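Local coordinates for protein ornithine cyclodeaminase (PDB 3C2Q) that catalyses the NAD(+)-dependent conversion of L-ornithine to L-proline with release of ammonia, at residues M267-S281 / T289-D303. Numbering follows the deposited sequence.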
loop_
_atom_site.group_PDB
_atom_site.type_symbol
_atom_site.label_atom_id
_atom_site.label_comp_id
_atom_site.label_asym_id
_atom_site.label_seq_id
_atom_site.Cartn_x
_atom_site.Cartn_y
_atom_site.Cartn_z
HETATM N N MSE B 267 -6.136 18.954 22.431
HETATM C CA MSE B 267 -6.677 18.586 21.118
HETATM C C MSE B 267 -8.173 18.359 21.164
HETATM O O MSE B 267 -8.911 18.780 20.264
HETATM C CB MSE B 267 -5.973 17.315 20.613
HETATM C CG MSE B 267 -4.529 17.572 20.221
HETATM SE SE MSE B 267 -3.566 15.864 19.885
HETATM C CE MSE B 267 -4.606 15.288 18.311
ATOM N N ARG B 268 -8.635 17.690 22.217
ATOM C CA ARG B 268 -10.064 17.400 22.319
ATOM C C ARG B 268 -10.905 18.669 22.366
ATOM O O ARG B 268 -11.863 18.812 21.618
ATOM C CB ARG B 268 -10.361 16.518 23.533
ATOM C CG ARG B 268 -11.840 16.170 23.655
ATOM C CD ARG B 268 -12.112 15.190 24.794
ATOM N NE ARG B 268 -13.536 14.833 24.888
ATOM C CZ ARG B 268 -14.086 14.272 25.970
ATOM N NH1 ARG B 268 -13.348 14.023 27.051
ATOM N NH2 ARG B 268 -15.373 13.981 25.978
ATOM N N THR B 269 -10.532 19.603 23.229
ATOM C CA THR B 269 -11.296 20.837 23.376
ATOM C C THR B 269 -11.184 21.685 22.109
ATOM O O THR B 269 -12.133 22.373 21.730
ATOM C CB THR B 269 -10.833 21.627 24.622
ATOM O OG1 THR B 269 -9.501 22.066 24.421
ATOM C CG2 THR B 269 -10.834 20.761 25.848
ATOM N N THR B 270 -10.045 21.588 21.425
ATOM C CA THR B 270 -9.836 22.304 20.153
ATOM C C THR B 270 -10.749 21.815 19.018
ATOM O O THR B 270 -11.279 22.622 18.279
ATOM C CB THR B 270 -8.343 22.272 19.716
ATOM O OG1 THR B 270 -7.512 22.767 20.775
ATOM C CG2 THR B 270 -8.100 23.143 18.514
ATOM N N VAL B 271 -10.941 20.500 18.874
ATOM C CA VAL B 271 -11.729 19.965 17.753
ATOM C C VAL B 271 -13.215 19.839 18.006
ATOM O O VAL B 271 -14.014 19.860 17.066
ATOM C CB VAL B 271 -11.236 18.557 17.296
ATOM C CG1 VAL B 271 -9.810 18.628 16.915
ATOM C CG2 VAL B 271 -11.432 17.496 18.399
HETATM N N MSE B 272 -13.601 19.673 19.272
HETATM C CA MSE B 272 -14.947 19.179 19.537
HETATM C C MSE B 272 -16.056 20.171 19.148
HETATM O O MSE B 272 -17.216 19.777 19.035
HETATM C CB MSE B 272 -15.084 18.690 20.983
HETATM C CG MSE B 272 -15.158 19.802 21.977
HETATM SE SE MSE B 272 -14.969 19.183 23.834
HETATM C CE MSE B 272 -15.310 20.968 24.562
ATOM N N ASP B 273 -15.697 21.434 18.911
ATOM C CA ASP B 273 -16.681 22.431 18.474
ATOM C C ASP B 273 -16.601 22.807 16.975
ATOM O O ASP B 273 -17.304 23.712 16.506
ATOM C CB ASP B 273 -16.574 23.683 19.353
ATOM C CG ASP B 273 -15.214 24.384 19.233
ATOM O OD1 ASP B 273 -14.238 23.799 18.689
ATOM O OD2 ASP B 273 -15.112 25.545 19.702
ATOM N N LYS B 274 -15.734 22.121 16.226
ATOM C CA LYS B 274 -15.555 22.422 14.805
ATOM C C LYS B 274 -16.702 21.844 13.962
ATOM O O LYS B 274 -17.351 20.863 14.351
ATOM C CB LYS B 274 -14.195 21.855 14.327
ATOM C CG LYS B 274 -13.002 22.442 15.071
ATOM C CD LYS B 274 -12.851 23.949 14.727
ATOM C CE LYS B 274 -11.723 24.615 15.538
ATOM N NZ LYS B 274 -12.179 24.948 16.917
ATOM N N LYS B 275 -16.946 22.435 12.805
ATOM C CA LYS B 275 -17.899 21.863 11.836
ATOM C C LYS B 275 -17.267 20.803 10.905
ATOM O O LYS B 275 -17.961 19.938 10.388
ATOM C CB LYS B 275 -18.507 22.967 10.972
ATOM C CG LYS B 275 -19.447 23.903 11.744
ATOM C CD LYS B 275 -20.755 23.226 12.069
ATOM C CE LYS B 275 -21.816 23.597 11.027
ATOM N NZ LYS B 275 -22.646 24.799 11.445
HETATM N N MSE B 276 -15.961 20.896 10.702
HETATM C CA MSE B 276 -15.243 19.978 9.801
HETATM C C MSE B 276 -13.806 19.791 10.254
HETATM O O MSE B 276 -13.160 20.738 10.719
HETATM C CB MSE B 276 -15.254 20.505 8.364
HETATM C CG MSE B 276 -14.500 19.619 7.332
HETATM SE SE MSE B 276 -14.696 20.465 5.535
HETATM C CE MSE B 276 -15.102 18.930 4.420
ATOM N N VAL B 277 -13.296 18.570 10.095
ATOM C CA VAL B 277 -11.897 18.298 10.394
ATOM C C VAL B 277 -11.305 17.634 9.158
ATOM O O VAL B 277 -11.877 16.676 8.646
ATOM C CB VAL B 277 -11.718 17.383 11.595
ATOM C CG1 VAL B 277 -10.195 17.021 11.751
ATOM C CG2 VAL B 277 -12.261 18.064 12.881
ATOM N N ILE B 278 -10.234 18.206 8.626
ATOM C CA ILE B 278 -9.559 17.631 7.467
ATOM C C ILE B 278 -8.196 17.105 7.916
ATOM O O ILE B 278 -7.375 17.861 8.443
ATOM C CB ILE B 278 -9.351 18.642 6.327
ATOM C CG1 ILE B 278 -10.693 19.221 5.878
ATOM C CG2 ILE B 278 -8.637 17.932 5.137
ATOM C CD1 ILE B 278 -10.617 20.313 4.817
HETATM N N MSE B 279 -7.973 15.809 7.725
HETATM C CA MSE B 279 -6.759 15.152 8.202
HETATM C C MSE B 279 -5.879 14.924 6.993
HETATM O O MSE B 279 -6.359 14.349 6.009
HETATM C CB MSE B 279 -7.101 13.798 8.822
HETATM C CG MSE B 279 -8.002 13.922 10.040
HETATM SE SE MSE B 279 -9.002 12.237 10.242
HETATM C CE MSE B 279 -9.818 12.772 11.979
ATOM N N LEU B 280 -4.616 15.386 7.049
ATOM C CA LEU B 280 -3.741 15.395 5.863
ATOM C C LEU B 280 -2.449 14.614 6.126
ATOM O O LEU B 280 -1.565 15.092 6.841
ATOM C CB LEU B 280 -3.374 16.836 5.461
ATOM C CG LEU B 280 -4.515 17.826 5.158
ATOM C CD1 LEU B 280 -4.053 19.292 5.089
ATOM C CD2 LEU B 280 -5.127 17.378 3.831
ATOM N N SER B 281 -2.357 13.406 5.564
ATOM C CA SER B 281 -1.109 12.635 5.604
ATOM C C SER B 281 -0.500 12.434 7.005
ATOM O O SER B 281 0.678 12.763 7.249
ATOM C CB SER B 281 -0.070 13.312 4.686
ATOM O OG SER B 281 0.903 12.361 4.338
ATOM N N THR B 289 -6.986 12.143 16.625
ATOM C CA THR B 289 -8.062 13.146 16.553
ATOM C C THR B 289 -9.428 12.490 16.378
ATOM O O THR B 289 -10.400 12.869 17.032
ATOM C CB THR B 289 -7.785 14.206 15.447
ATOM O OG1 THR B 289 -6.497 14.770 15.707
ATOM C CG2 THR B 289 -8.809 15.315 15.500
ATOM N N GLY B 290 -9.520 11.494 15.504
ATOM C CA GLY B 290 -10.777 10.808 15.338
ATOM C C GLY B 290 -11.280 10.215 16.657
ATOM O O GLY B 290 -12.492 10.234 16.945
ATOM N N ASN B 291 -10.351 9.682 17.451
ATOM C CA ASN B 291 -10.689 9.105 18.772
ATOM C C ASN B 291 -11.344 10.132 19.715
ATOM O O ASN B 291 -12.083 9.757 20.636
ATOM C CB ASN B 291 -9.435 8.577 19.440
ATOM C CG ASN B 291 -8.939 7.237 18.856
ATOM O OD1 ASN B 291 -9.592 6.570 17.986
ATOM N ND2 ASN B 291 -7.760 6.820 19.350
ATOM N N LEU B 292 -11.093 11.420 19.462
ATOM C CA LEU B 292 -11.572 12.522 20.297
ATOM C C LEU B 292 -12.822 13.187 19.769
ATOM O O LEU B 292 -13.383 14.061 20.436
ATOM C CB LEU B 292 -10.494 13.609 20.405
ATOM C CG LEU B 292 -9.172 13.141 20.976
ATOM C CD1 LEU B 292 -8.144 14.268 20.914
ATOM C CD2 LEU B 292 -9.383 12.615 22.425
HETATM N N MSE B 293 -13.264 12.784 18.584
HETATM C CA MSE B 293 -14.331 13.498 17.869
HETATM C C MSE B 293 -15.682 12.818 17.898
HETATM O O MSE B 293 -15.766 11.609 17.727
HETATM C CB MSE B 293 -13.936 13.620 16.386
HETATM C CG MSE B 293 -12.861 14.660 16.118
HETATM SE SE MSE B 293 -12.342 14.422 14.195
HETATM C CE MSE B 293 -14.076 14.811 13.405
ATOM N N PRO B 294 -16.764 13.598 18.038
ATOM C CA PRO B 294 -18.090 13.024 17.835
ATOM C C PRO B 294 -18.366 12.795 16.339
ATOM O O PRO B 294 -17.741 13.448 15.488
ATOM C CB PRO B 294 -19.026 14.111 18.394
ATOM C CG PRO B 294 -18.313 15.349 18.234
ATOM C CD PRO B 294 -16.838 15.024 18.407
ATOM N N SER B 295 -19.279 11.883 16.036
ATOM C CA SER B 295 -19.562 11.489 14.651
ATOM C C SER B 295 -20.233 12.563 13.785
ATOM O O SER B 295 -20.245 12.437 12.545
ATOM C CB SER B 295 -20.438 10.236 14.639
ATOM O OG SER B 295 -21.664 10.503 15.322
ATOM N N TYR B 296 -20.795 13.607 14.414
ATOM C CA TYR B 296 -21.494 14.624 13.625
ATOM C C TYR B 296 -20.573 15.656 12.953
ATOM O O TYR B 296 -21.029 16.439 12.141
ATOM C CB TYR B 296 -22.613 15.331 14.434
ATOM C CG TYR B 296 -22.189 15.906 15.758
ATOM C CD1 TYR B 296 -21.362 17.043 15.829
ATOM C CD2 TYR B 296 -22.625 15.326 16.949
ATOM C CE1 TYR B 296 -20.980 17.568 17.047
ATOM C CE2 TYR B 296 -22.244 15.856 18.180
ATOM C CZ TYR B 296 -21.439 16.966 18.224
ATOM O OH TYR B 296 -21.069 17.488 19.449
ATOM N N ILE B 297 -19.287 15.664 13.286
ATOM C CA ILE B 297 -18.363 16.607 12.651
ATOM C C ILE B 297 -17.940 15.989 11.311
ATOM O O ILE B 297 -17.532 14.829 11.258
ATOM C CB ILE B 297 -17.139 16.892 13.532
ATOM C CG1 ILE B 297 -17.577 17.378 14.926
ATOM C CG2 ILE B 297 -16.161 17.910 12.847
ATOM C CD1 ILE B 297 -16.404 17.679 15.848
ATOM N N LYS B 298 -18.082 16.749 10.235
ATOM C CA LYS B 298 -17.645 16.279 8.919
ATOM C C LYS B 298 -16.117 15.955 8.976
ATOM O O LYS B 298 -15.292 16.766 9.384
ATOM C CB LYS B 298 -18.008 17.343 7.865
ATOM C CG LYS B 298 -17.515 17.077 6.451
ATOM C CD LYS B 298 -18.615 16.405 5.579
ATOM C CE LYS B 298 -17.999 15.499 4.535
ATOM N NZ LYS B 298 -18.536 15.829 3.170
ATOM N N THR B 299 -15.757 14.745 8.587
ATOM C CA THR B 299 -14.398 14.254 8.777
ATOM C C THR B 299 -13.885 13.802 7.413
ATOM O O THR B 299 -14.522 12.979 6.763
ATOM C CB THR B 299 -14.439 13.051 9.713
ATOM O OG1 THR B 299 -15.086 13.457 10.924
ATOM C CG2 THR B 299 -13.040 12.556 10.047
ATOM N N VAL B 300 -12.758 14.358 6.986
ATOM C CA VAL B 300 -12.151 14.008 5.682
ATOM C C VAL B 300 -10.715 13.561 5.946
ATOM O O VAL B 300 -9.941 14.271 6.599
ATOM C CB VAL B 300 -12.148 15.211 4.694
ATOM C CG1 VAL B 300 -11.486 14.809 3.328
ATOM C CG2 VAL B 300 -13.563 15.694 4.441
ATOM N N CYS B 301 -10.378 12.361 5.495
ATOM C CA CYS B 301 -9.039 11.838 5.738
ATOM C C CYS B 301 -8.346 11.603 4.396
ATOM O O CYS B 301 -8.782 10.775 3.576
ATOM C CB CYS B 301 -9.102 10.531 6.537
ATOM S SG CYS B 301 -7.444 9.835 6.897
ATOM N N VAL B 302 -7.307 12.381 4.178
ATOM C CA VAL B 302 -6.538 12.404 2.928
ATOM C C VAL B 302 -5.183 11.749 3.165
ATOM O O VAL B 302 -4.399 12.208 4.024
ATOM C CB VAL B 302 -6.274 13.848 2.455
ATOM C CG1 VAL B 302 -5.677 13.801 1.025
ATOM C CG2 VAL B 302 -7.602 14.681 2.397
ATOM N N ASP B 303 -4.891 10.669 2.433
ATOM C CA ASP B 303 -3.548 10.107 2.534
ATOM C C ASP B 303 -3.244 9.354 1.261
ATOM O O ASP B 303 -4.171 8.914 0.578
ATOM C CB ASP B 303 -3.348 9.164 3.749
ATOM C CG ASP B 303 -1.807 8.862 3.989
ATOM O OD1 ASP B 303 -0.931 9.743 3.767
ATOM O OD2 ASP B 303 -1.428 7.732 4.190
HETATM O O HOH W 1 -14.834 15.184 22.549
HETATM O O HOH W 2 -18.803 18.045 20.573
#
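Met279 N meets Val300 O at 2.7 Å, one of the backbone bonds that pair strands 276-280 and 298-303 side by side in the parallel sheet of a Rossmann fold; helix 283-292 makes the beta-alpha-beta crossover between them. Beneath that helix the packing is tight. Met279, straight to its tip (chi3 174°), runs alongside Met293 but the opposite way, with CE 3.7 Å from Met293 SE. The same methyl lies 3.8 Å from Gly290 N. Val277 meets the bent end of Met293 tip to tip, and branched Ile297 fits its CD1 3.5 Å from Val271 O at the turn after helix 260-271. The other end is looser and wetter: one water bridges Arg268 NE and Leu292 O, while Arg268 NH2 bonds Asn47 O and Thr65 O; another water joins Met272 O and Tyr296 OH. Where the strands finish, Asp303, probably an NAD(+) ligand as in relatives, accepts from Gln305 N through OD2 and from Ser281 OG through OD1. With an alanine in place of Asp303, Gln305 N and the Ser281 hydroxyl would probably both lose their acceptor. Ser281 OG, swung opposite its own backbone N (chi1 -159°), reaches Asp303 OD1 over 3.2 Å, nearly in line with the carboxylate C-O bond.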